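Local coordinates for DUF655 domain-containing protein (Archaeoglobus fulgidus, PDB 2I5H) that is of unknown function, although its helix-hairpin-helix relationship makes a role in binding nucleic acid possible, at residues Arg40-Ala45 and Val81-Lys86; Gln46-Arg51 and Thr100-Val105; Tyr104-Ile109 and Arg180-Ile185; Lys168-Gln171 and Lys175-Val178. One frame throughout, in Å; residues are numbered along the deposited sequence.

The four contacts run along an elongated single chain, from the antiparallel sheet to the helical part at its far end. Interactions 1 and 2 both use strand 44-49, with centres about 17 Å apart: the first lies where the strand begins, the second where it meets helix 96-111. Interaction 3 lies about 7 Å from interaction 2, centre to centre, and turns another face of that helix to helix 173-186; Val48 CG1 touches Ile109 CD1 at 4.0 Å between the two. Interaction 4, about 13 Å from interaction 3, ties helix 173-186 to the loop before it, and lies about 36 Å from interaction 1, centre to centre. No ligand or active site is known to tie them together.

Interaction 1: Arg40-Ala45 and Val81-Lys86; sequences RREPLA and VVYKIK
Glu42 and Lys86 reach toward each other and close a salt bridge, Lys86 NZ giving a hydrogen bond to Glu42 OE2 at 2.7 Å. The ammonium comes in on the syn side of that oxygen, 29° out of the carboxylate plane. The other oxygen is served by a water, which donates to Glu42 OE1 at 2.7 Å and takes only a weak bond from Lys86 NZ, so both carboxylate oxygens have a partner. Lys86 gets there by folding back at chi2 and chi3 (-66° and -75°), and its CG passes Leu44 CD2 at 4.2 Å. In the five-stranded antiparallel sheet, strands 44-49 and 82-88 are not neighbours: strand 55-60 runs between them, and the bridge passes from the entry of one to the outer edge strand. The intervening strand takes up the backbone groups, Pro43 bonding to Ile60 and Tyr83 to Ser59, while Ser59 OG accepts from Lys84 N. With an alanine at Glu42 the carboxylate is gone, and Lys86 NZ would probably be left without its anionic mate and its bent chain freer to swing into solvent. The edge of the Tyr83 ring lies near Glu42 OE1, with CD2 at 4.4 Å.

Interaction 2: Gln46-Arg51 and Thr100-Val105; sequences QVVGER and TELPYV
Val48 points toward helix 96-111 and, within residues 100-105, meets two side chains, one with each methyl. Its CG1 lies 3.6 Å from Val105 CG1, and its CG2 lies 4.3 Å from Leu102 CD1. This is plain helix-on-sheet packing: strand 44-49 is the middle strand of the five-stranded antiparallel sheet, and the helix lies across one of its faces. Val48 and Val105 lie alongside each other, running in contrary senses. The torsion of Val48 is what splits its methyls between the two partners: CG1 stands between the backbone N and the carbonyl carbon (chi1 58°), leaving CG2 to lean to the Leu102 side. Only the end of the Leu102 chain turns in to the strand.

One step out, Ile109, a turn further along the helix, also touches Val48; Leu55 of strand 55-60 touches both Val48 and Leu102, and Tyr22 of strand 20-27 packs on Val105. The same two strands hold Val48 in place through the backbone: Val48 itself bonds to Tyr22, and Val47 to Leu56. On the helix side, Pro103 brings a kink, since the N atoms of residues 103 and 104 make no bond to the preceding turn; the helical bonding resumes at once, with Val105 N to Glu101 O at 3.0 Å. Two residues back along the strand, Gln46 ties down the chain leading into the helix: its OE1 accepts from Thr95 N, and its NE2 donates to Asp93 O and Glu57 OE1.

Interaction 3: Tyr104-Ile109 and Arg180-Ile185; sequences YVIEHI and RIIYEI
Of residues 104-109, Ile106 alone touches residues 180-185, and it does so with both branches. Its CG2 touches Ile181 CD1 at 3.7 Å while its CD1 touches Ile181 CG2, also at 3.7 Å, a reciprocal pairing of two isoleucines laid side by side, head against tail. Both hold CG1 beside the backbone N (chi1 -70° and -66°), which turns each CG2 toward the partner's terminal methyl. Ile182 comes in at a slant, its CG1 lying 3.8 Å from Ile106 CD1, and Ile185 CD1 stands a little further off, 4.2 Å from the same methyl. The end of Ile106 is thus pushed in among three isoleucines of the other helix. The axes of these short segments are steeply inclined at 123° and 11.0 Å apart at closest, a separation that the branched isoleucine side chains span. Elsewhere on helix 173-186, Arg180 NE bonds to Glu184 OE2 at 2.8 Å using the anti lone pair, and Glu184 also takes the backbone N of Leu194 and Phe195. Helix 96-111 stands between this contact and the sheet: Ile106 faces helix 173-186, whereas Val105 and Ile109 of the same helix pack on strands 20-27 and 44-49.

Interaction 4: Lys168-Gln171 and Lys175-Val178; sequences KGIQ and KLIV
Leu176 lays its two methyls against the chain just ahead of its own helix. CD1 lies 4.1 Å from Ile170 CG1 and 3.9 Å from Gln171 O, while CD2 rests 4.1 Å from Gln171 CB, and the leucine and isoleucine slant across each other. With CG1 opposite its backbone N (chi1 -168°), Ile170 carries CG1 and CD1 to Leu176 CD1, and its side chain also packs on Met144 and Ile148 of helix 142-154. Residues 168-171 form the turn between helices 160-166 and 173-186, with Gly169 at a positive phi. The Lys-Gly-Ile sequence between two helices is consistent with the hairpin of a helix-hairpin-helix unit, a motif to which this family is probably related. A glycine at Leu176 takes both methyls away, and the loop would probably lose its apolar footing on the helix, with a gap opened beside Ile170. On the exposed side Gln171 extends across Lys175, its OE1 only 2.9 Å from Lys175 CD; so short an approach makes the exact placing of that amide doubtful. Lys175 NZ turns aside at chi4 (56°) and makes no bond to it. Leu176 and Ile170 therefore supply an attachment that is apolar, with the polar chains lying alongside it and adding no bond of their own between the segments.

Interaction 1: Arg40-Ala45 and Val81-Lys86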
# COMPACT_ATOMS: atom_id res chain seq x y z
N ARG A 40 -11.35 16.97 -24.64
CA ARG A 40 -12.05 16.98 -23.36
C ARG A 40 -11.43 16.02 -22.34
O ARG A 40 -11.83 16.01 -21.17
CB ARG A 40 -13.53 16.66 -23.57
CG ARG A 40 -14.27 17.73 -24.37
CD ARG A 40 -15.74 17.77 -23.99
NE ARG A 40 -15.87 17.85 -22.54
CZ ARG A 40 -16.44 16.91 -21.79
NH1 ARG A 40 -16.93 15.81 -22.35
NH2 ARG A 40 -16.47 17.05 -20.47
N ARG A 41 -10.46 15.23 -22.78
CA ARG A 41 -9.81 14.28 -21.88
C ARG A 41 -8.73 14.97 -21.07
O ARG A 41 -7.92 15.72 -21.61
CB ARG A 41 -9.19 13.14 -22.69
CG ARG A 41 -10.15 12.48 -23.63
CD ARG A 41 -9.50 11.34 -24.39
NE ARG A 41 -10.31 10.93 -25.53
CZ ARG A 41 -9.95 10.02 -26.42
NH1 ARG A 41 -8.78 9.40 -26.31
NH2 ARG A 41 -10.75 9.75 -27.45
N GLU A 42 -8.70 14.73 -19.77
CA GLU A 42 -7.68 15.36 -18.95
C GLU A 42 -6.62 14.38 -18.49
O GLU A 42 -6.83 13.16 -18.50
CB GLU A 42 -8.33 16.07 -17.76
CG GLU A 42 -8.98 15.19 -16.72
CD GLU A 42 -9.98 15.96 -15.86
OE1 GLU A 42 -9.69 17.12 -15.48
OE2 GLU A 42 -11.06 15.41 -15.57
N PRO A 43 -5.45 14.89 -18.13
CA PRO A 43 -4.38 14.00 -17.66
C PRO A 43 -4.79 13.40 -16.32
O PRO A 43 -5.25 14.11 -15.43
CB PRO A 43 -3.16 14.92 -17.58
CG PRO A 43 -3.76 16.30 -17.41
CD PRO A 43 -4.97 16.27 -18.30
N LEU A 44 -4.63 12.09 -16.19
CA LEU A 44 -5.00 11.40 -14.97
C LEU A 44 -3.88 10.56 -14.39
O LEU A 44 -2.98 10.13 -15.11
CB LEU A 44 -6.18 10.45 -15.24
CG LEU A 44 -7.50 10.99 -15.80
CD1 LEU A 44 -8.44 9.80 -16.10
CD2 LEU A 44 -8.14 11.94 -14.78
N ALA A 45 -3.94 10.32 -13.09
CA ALA A 45 -2.99 9.44 -12.42
C ALA A 45 -3.75 8.55 -11.44
O ALA A 45 -4.76 8.96 -10.87
CB ALA A 45 -1.93 10.25 -11.68
N VAL A 81 0.88 19.35 -7.77
CA VAL A 81 0.80 18.44 -8.91
C VAL A 81 -0.60 17.92 -9.22
O VAL A 81 -1.04 17.95 -10.37
CB VAL A 81 1.77 17.24 -8.70
CG1 VAL A 81 1.65 16.24 -9.84
CG2 VAL A 81 3.20 17.76 -8.61
N VAL A 82 -1.30 17.45 -8.19
CA VAL A 82 -2.65 16.94 -8.37
C VAL A 82 -3.63 18.10 -8.56
O VAL A 82 -3.50 19.15 -7.92
CB VAL A 82 -3.09 16.10 -7.14
CG1 VAL A 82 -4.59 15.77 -7.21
CG2 VAL A 82 -2.27 14.82 -7.08
N TYR A 83 -4.59 17.93 -9.46
CA TYR A 83 -5.59 18.96 -9.67
C TYR A 83 -6.76 18.59 -8.77
O TYR A 83 -6.91 19.15 -7.69
CB TYR A 83 -6.00 19.05 -11.14
CG TYR A 83 -7.06 20.09 -11.45
CD1 TYR A 83 -7.13 21.29 -10.73
CD2 TYR A 83 -7.99 19.88 -12.46
CE1 TYR A 83 -8.11 22.25 -11.03
CE2 TYR A 83 -8.96 20.83 -12.77
CZ TYR A 83 -9.01 22.01 -12.05
OH TYR A 83 -9.99 22.93 -12.35
N LYS A 84 -7.57 17.62 -9.20
CA LYS A 84 -8.73 17.20 -8.42
C LYS A 84 -8.75 15.70 -8.16
O LYS A 84 -8.20 14.91 -8.94
CB LYS A 84 -10.01 17.59 -9.16
CG LYS A 84 -10.17 19.08 -9.45
CD LYS A 84 -10.29 19.88 -8.16
CE LYS A 84 -10.55 21.35 -8.45
NZ LYS A 84 -10.74 22.13 -7.20
N ILE A 85 -9.36 15.30 -7.05
CA ILE A 85 -9.51 13.88 -6.74
C ILE A 85 -10.81 13.48 -7.44
O ILE A 85 -11.87 14.03 -7.14
CB ILE A 85 -9.63 13.63 -5.23
CG1 ILE A 85 -8.35 14.08 -4.52
CG2 ILE A 85 -9.88 12.14 -4.95
CD1 ILE A 85 -8.36 13.85 -3.01
N LYS A 86 -10.72 12.54 -8.37
CA LYS A 86 -11.90 12.12 -9.13
C LYS A 86 -12.79 11.10 -8.43
O LYS A 86 -14.00 11.29 -8.29
CB LYS A 86 -11.47 11.56 -10.50
CG LYS A 86 -10.53 12.44 -11.31
CD LYS A 86 -11.18 13.73 -11.77
CE LYS A 86 -12.15 13.51 -12.92
NZ LYS A 86 -12.66 14.81 -13.45
O HOH W 1 -10.41 17.31 -12.88

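Interaction 2: Gln46-Arg51 and Thr100-Val105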
# COMPACT_ATOMS: atom_id res chain seq x y z
N GLN A 46 -3.29 7.31 -11.28
CA GLN A 46 -3.90 6.45 -10.29
C GLN A 46 -2.86 6.43 -9.18
O GLN A 46 -1.67 6.22 -9.44
CB GLN A 46 -4.17 5.06 -10.86
CG GLN A 46 -5.20 5.08 -11.97
CD GLN A 46 -5.69 3.69 -12.35
OE1 GLN A 46 -4.93 2.72 -12.29
NE2 GLN A 46 -6.95 3.60 -12.74
N VAL A 47 -3.30 6.68 -7.96
CA VAL A 47 -2.39 6.73 -6.83
C VAL A 47 -2.84 5.88 -5.66
O VAL A 47 -4.00 5.46 -5.59
CB VAL A 47 -2.21 8.20 -6.36
CG1 VAL A 47 -1.77 9.07 -7.51
CG2 VAL A 47 -3.53 8.73 -5.77
N VAL A 48 -1.91 5.62 -4.75
CA VAL A 48 -2.22 4.85 -3.56
C VAL A 48 -1.83 5.69 -2.34
O VAL A 48 -0.71 6.19 -2.27
CB VAL A 48 -1.49 3.46 -3.56
CG1 VAL A 48 0.03 3.65 -3.66
CG2 VAL A 48 -1.85 2.69 -2.30
N GLY A 49 -2.78 5.89 -1.43
CA GLY A 49 -2.53 6.67 -0.23
C GLY A 49 -1.47 6.06 0.68
O GLY A 49 -1.46 4.85 0.88
N GLU A 50 -0.60 6.90 1.24
CA GLU A 50 0.47 6.38 2.09
C GLU A 50 0.06 5.98 3.51
O GLU A 50 0.80 5.28 4.19
CB GLU A 50 1.64 7.37 2.17
CG GLU A 50 1.30 8.74 2.72
CD GLU A 50 2.54 9.54 3.13
OE1 GLU A 50 3.61 9.37 2.50
OE2 GLU A 50 2.45 10.35 4.07
N ARG A 51 -1.11 6.40 3.95
CA ARG A 51 -1.56 6.08 5.30
C ARG A 51 -2.40 4.81 5.38
O ARG A 51 -2.08 3.88 6.14
CB ARG A 51 -2.34 7.25 5.88
CG ARG A 51 -2.84 7.03 7.30
CD ARG A 51 -3.65 8.22 7.79
NE ARG A 51 -2.84 9.44 7.85
CZ ARG A 51 -1.84 9.64 8.70
NH1 ARG A 51 -1.51 8.70 9.58
NH2 ARG A 51 -1.16 10.77 8.67
N THR A 100 0.64 -3.72 -11.77
CA THR A 100 2.01 -4.23 -11.72
C THR A 100 2.85 -3.44 -10.72
O THR A 100 3.65 -4.02 -9.98
CB THR A 100 2.70 -4.14 -13.09
OG1 THR A 100 1.93 -4.84 -14.06
CG2 THR A 100 4.10 -4.74 -13.01
N GLU A 101 2.66 -2.13 -10.68
CA GLU A 101 3.43 -1.27 -9.79
C GLU A 101 2.98 -1.29 -8.34
O GLU A 101 3.78 -1.04 -7.45
CB GLU A 101 3.42 0.18 -10.29
CG GLU A 101 4.06 0.41 -11.65
CD GLU A 101 5.54 0.03 -11.69
OE1 GLU A 101 6.21 0.08 -10.64
OE2 GLU A 101 6.03 -0.29 -12.79
N LEU A 102 1.71 -1.60 -8.09
CA LEU A 102 1.17 -1.58 -6.73
C LEU A 102 2.04 -2.22 -5.66
O LEU A 102 2.38 -1.58 -4.67
CB LEU A 102 -0.24 -2.18 -6.70
CG LEU A 102 -1.00 -2.06 -5.36
CD1 LEU A 102 -1.16 -0.59 -4.97
CD2 LEU A 102 -2.35 -2.74 -5.48
N PRO A 103 2.43 -3.50 -5.83
CA PRO A 103 3.26 -4.11 -4.78
C PRO A 103 4.59 -3.40 -4.52
O PRO A 103 5.03 -3.32 -3.38
CB PRO A 103 3.43 -5.56 -5.27
CG PRO A 103 3.34 -5.43 -6.76
CD PRO A 103 2.20 -4.44 -6.94
N TYR A 104 5.22 -2.89 -5.58
CA TYR A 104 6.49 -2.19 -5.44
C TYR A 104 6.33 -0.86 -4.73
O TYR A 104 7.18 -0.47 -3.93
CB TYR A 104 7.12 -1.96 -6.82
CG TYR A 104 7.50 -3.24 -7.52
CD1 TYR A 104 8.57 -4.01 -7.07
CD2 TYR A 104 6.76 -3.71 -8.60
CE1 TYR A 104 8.90 -5.22 -7.68
CE2 TYR A 104 7.07 -4.91 -9.22
CZ TYR A 104 8.14 -5.66 -8.75
OH TYR A 104 8.45 -6.86 -9.36
N VAL A 105 5.24 -0.16 -5.03
CA VAL A 105 4.98 1.14 -4.41
C VAL A 105 4.60 0.96 -2.94
O VAL A 105 5.06 1.72 -2.08
CB VAL A 105 3.87 1.89 -5.19
CG1 VAL A 105 3.52 3.19 -4.50
CG2 VAL A 105 4.35 2.17 -6.61

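Interaction 3: Tyr104-Ile109 and Arg180-Ile185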
# COMPACT_ATOMS: atom_id res chain seq x y z
N TYR A 104 5.22 -2.89 -5.58
CA TYR A 104 6.49 -2.19 -5.44
C TYR A 104 6.33 -0.86 -4.73
O TYR A 104 7.18 -0.47 -3.93
CB TYR A 104 7.12 -1.96 -6.82
CG TYR A 104 7.50 -3.24 -7.52
CD1 TYR A 104 8.57 -4.01 -7.07
CD2 TYR A 104 6.76 -3.71 -8.60
CE1 TYR A 104 8.90 -5.22 -7.68
CE2 TYR A 104 7.07 -4.91 -9.22
CZ TYR A 104 8.14 -5.66 -8.75
OH TYR A 104 8.45 -6.86 -9.36
N VAL A 105 5.24 -0.16 -5.03
CA VAL A 105 4.98 1.14 -4.41
C VAL A 105 4.60 0.96 -2.94
O VAL A 105 5.06 1.72 -2.08
CB VAL A 105 3.87 1.89 -5.19
CG1 VAL A 105 3.52 3.19 -4.50
CG2 VAL A 105 4.35 2.17 -6.61
N ILE A 106 3.78 -0.03 -2.64
CA ILE A 106 3.39 -0.28 -1.25
C ILE A 106 4.65 -0.61 -0.43
O ILE A 106 4.81 -0.14 0.70
CB ILE A 106 2.39 -1.45 -1.13
CG1 ILE A 106 1.04 -1.03 -1.71
CG2 ILE A 106 2.24 -1.87 0.33
CD1 ILE A 106 -0.01 -2.13 -1.71
N GLU A 107 5.54 -1.41 -1.01
CA GLU A 107 6.77 -1.78 -0.33
C GLU A 107 7.59 -0.53 -0.03
O GLU A 107 8.17 -0.40 1.05
CB GLU A 107 7.58 -2.73 -1.21
CG GLU A 107 8.83 -3.29 -0.56
CD GLU A 107 9.59 -4.22 -1.48
OE1 GLU A 107 10.04 -3.76 -2.55
OE2 GLU A 107 9.73 -5.42 -1.14
N HIS A 108 7.62 0.39 -0.99
CA HIS A 108 8.34 1.65 -0.83
C HIS A 108 7.77 2.43 0.34
O HIS A 108 8.50 2.94 1.18
CB HIS A 108 8.21 2.48 -2.12
CG HIS A 108 8.95 3.78 -2.08
ND1 HIS A 108 10.33 3.86 -2.16
CD2 HIS A 108 8.51 5.05 -1.96
CE1 HIS A 108 10.70 5.12 -2.11
NE2 HIS A 108 9.62 5.87 -1.99
N ILE A 109 6.44 2.51 0.38
CA ILE A 109 5.74 3.23 1.44
C ILE A 109 6.05 2.68 2.84
O ILE A 109 6.37 3.45 3.75
CB ILE A 109 4.22 3.19 1.21
CG1 ILE A 109 3.88 3.94 -0.08
CG2 ILE A 109 3.48 3.81 2.39
CD1 ILE A 109 2.42 3.82 -0.50
N ARG A 180 -0.35 -8.68 2.82
CA ARG A 180 -1.56 -8.45 3.60
C ARG A 180 -2.30 -7.21 3.10
O ARG A 180 -3.51 -7.23 2.93
CB ARG A 180 -1.23 -8.29 5.09
CG ARG A 180 -2.45 -8.02 5.97
CD ARG A 180 -3.49 -9.13 5.86
NE ARG A 180 -4.75 -8.77 6.51
CZ ARG A 180 -5.80 -9.58 6.60
NH1 ARG A 180 -5.75 -10.80 6.09
NH2 ARG A 180 -6.92 -9.16 7.18
N ILE A 181 -1.56 -6.13 2.87
CA ILE A 181 -2.19 -4.90 2.39
C ILE A 181 -2.91 -5.14 1.06
O ILE A 181 -4.07 -4.75 0.89
CB ILE A 181 -1.14 -3.77 2.22
CG1 ILE A 181 -0.59 -3.39 3.60
CG2 ILE A 181 -1.78 -2.56 1.54
CD1 ILE A 181 0.57 -2.42 3.56
N ILE A 182 -2.24 -5.80 0.13
CA ILE A 182 -2.86 -6.09 -1.15
C ILE A 182 -4.09 -6.97 -0.95
O ILE A 182 -5.11 -6.78 -1.62
CB ILE A 182 -1.85 -6.78 -2.10
CG1 ILE A 182 -0.83 -5.75 -2.58
CG2 ILE A 182 -2.58 -7.43 -3.27
CD1 ILE A 182 0.23 -6.29 -3.51
N TYR A 183 -4.01 -7.91 -0.02
CA TYR A 183 -5.15 -8.79 0.25
C TYR A 183 -6.35 -7.97 0.70
O TYR A 183 -7.47 -8.18 0.24
CB TYR A 183 -4.80 -9.82 1.33
CG TYR A 183 -5.96 -10.73 1.65
CD1 TYR A 183 -6.31 -11.78 0.80
CD2 TYR A 183 -6.75 -10.51 2.78
CE1 TYR A 183 -7.41 -12.59 1.07
CE2 TYR A 183 -7.85 -11.32 3.06
CZ TYR A 183 -8.18 -12.35 2.20
OH TYR A 183 -9.27 -13.15 2.47
N GLU A 184 -6.12 -7.03 1.61
CA GLU A 184 -7.19 -6.19 2.13
C GLU A 184 -7.78 -5.29 1.05
O GLU A 184 -8.99 -5.11 0.97
CB GLU A 184 -6.68 -5.36 3.31
CG GLU A 184 -6.37 -6.22 4.55
CD GLU A 184 -5.81 -5.42 5.72
OE1 GLU A 184 -5.88 -4.18 5.70
OE2 GLU A 184 -5.31 -6.06 6.68
N ILE A 185 -6.91 -4.74 0.20
CA ILE A 185 -7.37 -3.88 -0.88
C ILE A 185 -8.28 -4.67 -1.83
O ILE A 185 -9.29 -4.14 -2.31
CB ILE A 185 -6.18 -3.32 -1.67
CG1 ILE A 185 -5.41 -2.33 -0.80
CG2 ILE A 185 -6.66 -2.68 -2.97
CD1 ILE A 185 -4.19 -1.72 -1.46

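Interaction 4: Lys168-Gln171 and Lys175-Val178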
# COMPACT_ATOMS: atom_id res chain seq x y z
N LYS A 168 14.37 -17.16 12.04
CA LYS A 168 14.91 -18.03 11.00
C LYS A 168 13.83 -18.56 10.05
O LYS A 168 12.75 -18.96 10.48
CB LYS A 168 15.65 -19.21 11.64
N GLY A 169 14.15 -18.54 8.76
CA GLY A 169 13.26 -19.02 7.71
C GLY A 169 12.07 -18.11 7.41
O GLY A 169 11.25 -18.42 6.54
N ILE A 170 11.96 -17.00 8.13
CA ILE A 170 10.84 -16.09 7.90
C ILE A 170 11.04 -15.30 6.61
O ILE A 170 12.12 -14.76 6.36
CB ILE A 170 10.66 -15.09 9.07
CG1 ILE A 170 9.31 -14.38 8.93
CG2 ILE A 170 11.79 -14.06 9.07
CD1 ILE A 170 9.00 -13.43 10.06
N GLN A 171 10.00 -15.25 5.78
CA GLN A 171 10.06 -14.52 4.53
C GLN A 171 10.25 -13.05 4.89
O GLN A 171 9.94 -12.65 6.01
CB GLN A 171 8.76 -14.73 3.74
CG GLN A 171 8.82 -14.28 2.29
CD GLN A 171 7.65 -14.80 1.47
OE1 GLN A 171 7.59 -14.60 0.26
NE2 GLN A 171 6.72 -15.49 2.14
N LYS A 175 7.61 -8.10 2.61
CA LYS A 175 6.80 -8.87 1.67
C LYS A 175 5.53 -9.38 2.33
O LYS A 175 4.46 -9.41 1.72
CB LYS A 175 7.60 -10.04 1.11
CG LYS A 175 6.83 -10.86 0.09
CD LYS A 175 7.73 -11.81 -0.68
CE LYS A 175 6.95 -12.53 -1.77
NZ LYS A 175 6.29 -11.55 -2.69
N LEU A 176 5.66 -9.79 3.59
CA LEU A 176 4.51 -10.28 4.34
C LEU A 176 3.50 -9.15 4.50
O LEU A 176 2.30 -9.35 4.31
CB LEU A 176 4.94 -10.77 5.72
CG LEU A 176 5.89 -11.97 5.79
CD1 LEU A 176 6.30 -12.20 7.24
CD2 LEU A 176 5.20 -13.21 5.22
N ILE A 177 4.00 -7.97 4.84
CA ILE A 177 3.14 -6.81 5.02
C ILE A 177 2.47 -6.42 3.70
O ILE A 177 1.27 -6.19 3.65
CB ILE A 177 3.93 -5.60 5.56
CG1 ILE A 177 4.48 -5.91 6.95
CG2 ILE A 177 3.03 -4.37 5.61
CD1 ILE A 177 3.41 -6.20 7.99
N VAL A 178 3.26 -6.34 2.63
CA VAL A 178 2.73 -5.98 1.32
C VAL A 178 1.63 -6.95 0.91
O VAL A 178 0.59 -6.54 0.39
CB VAL A 178 3.84 -5.98 0.24
CG1 VAL A 178 3.23 -5.76 -1.14
CG2 VAL A 178 4.85 -4.89 0.54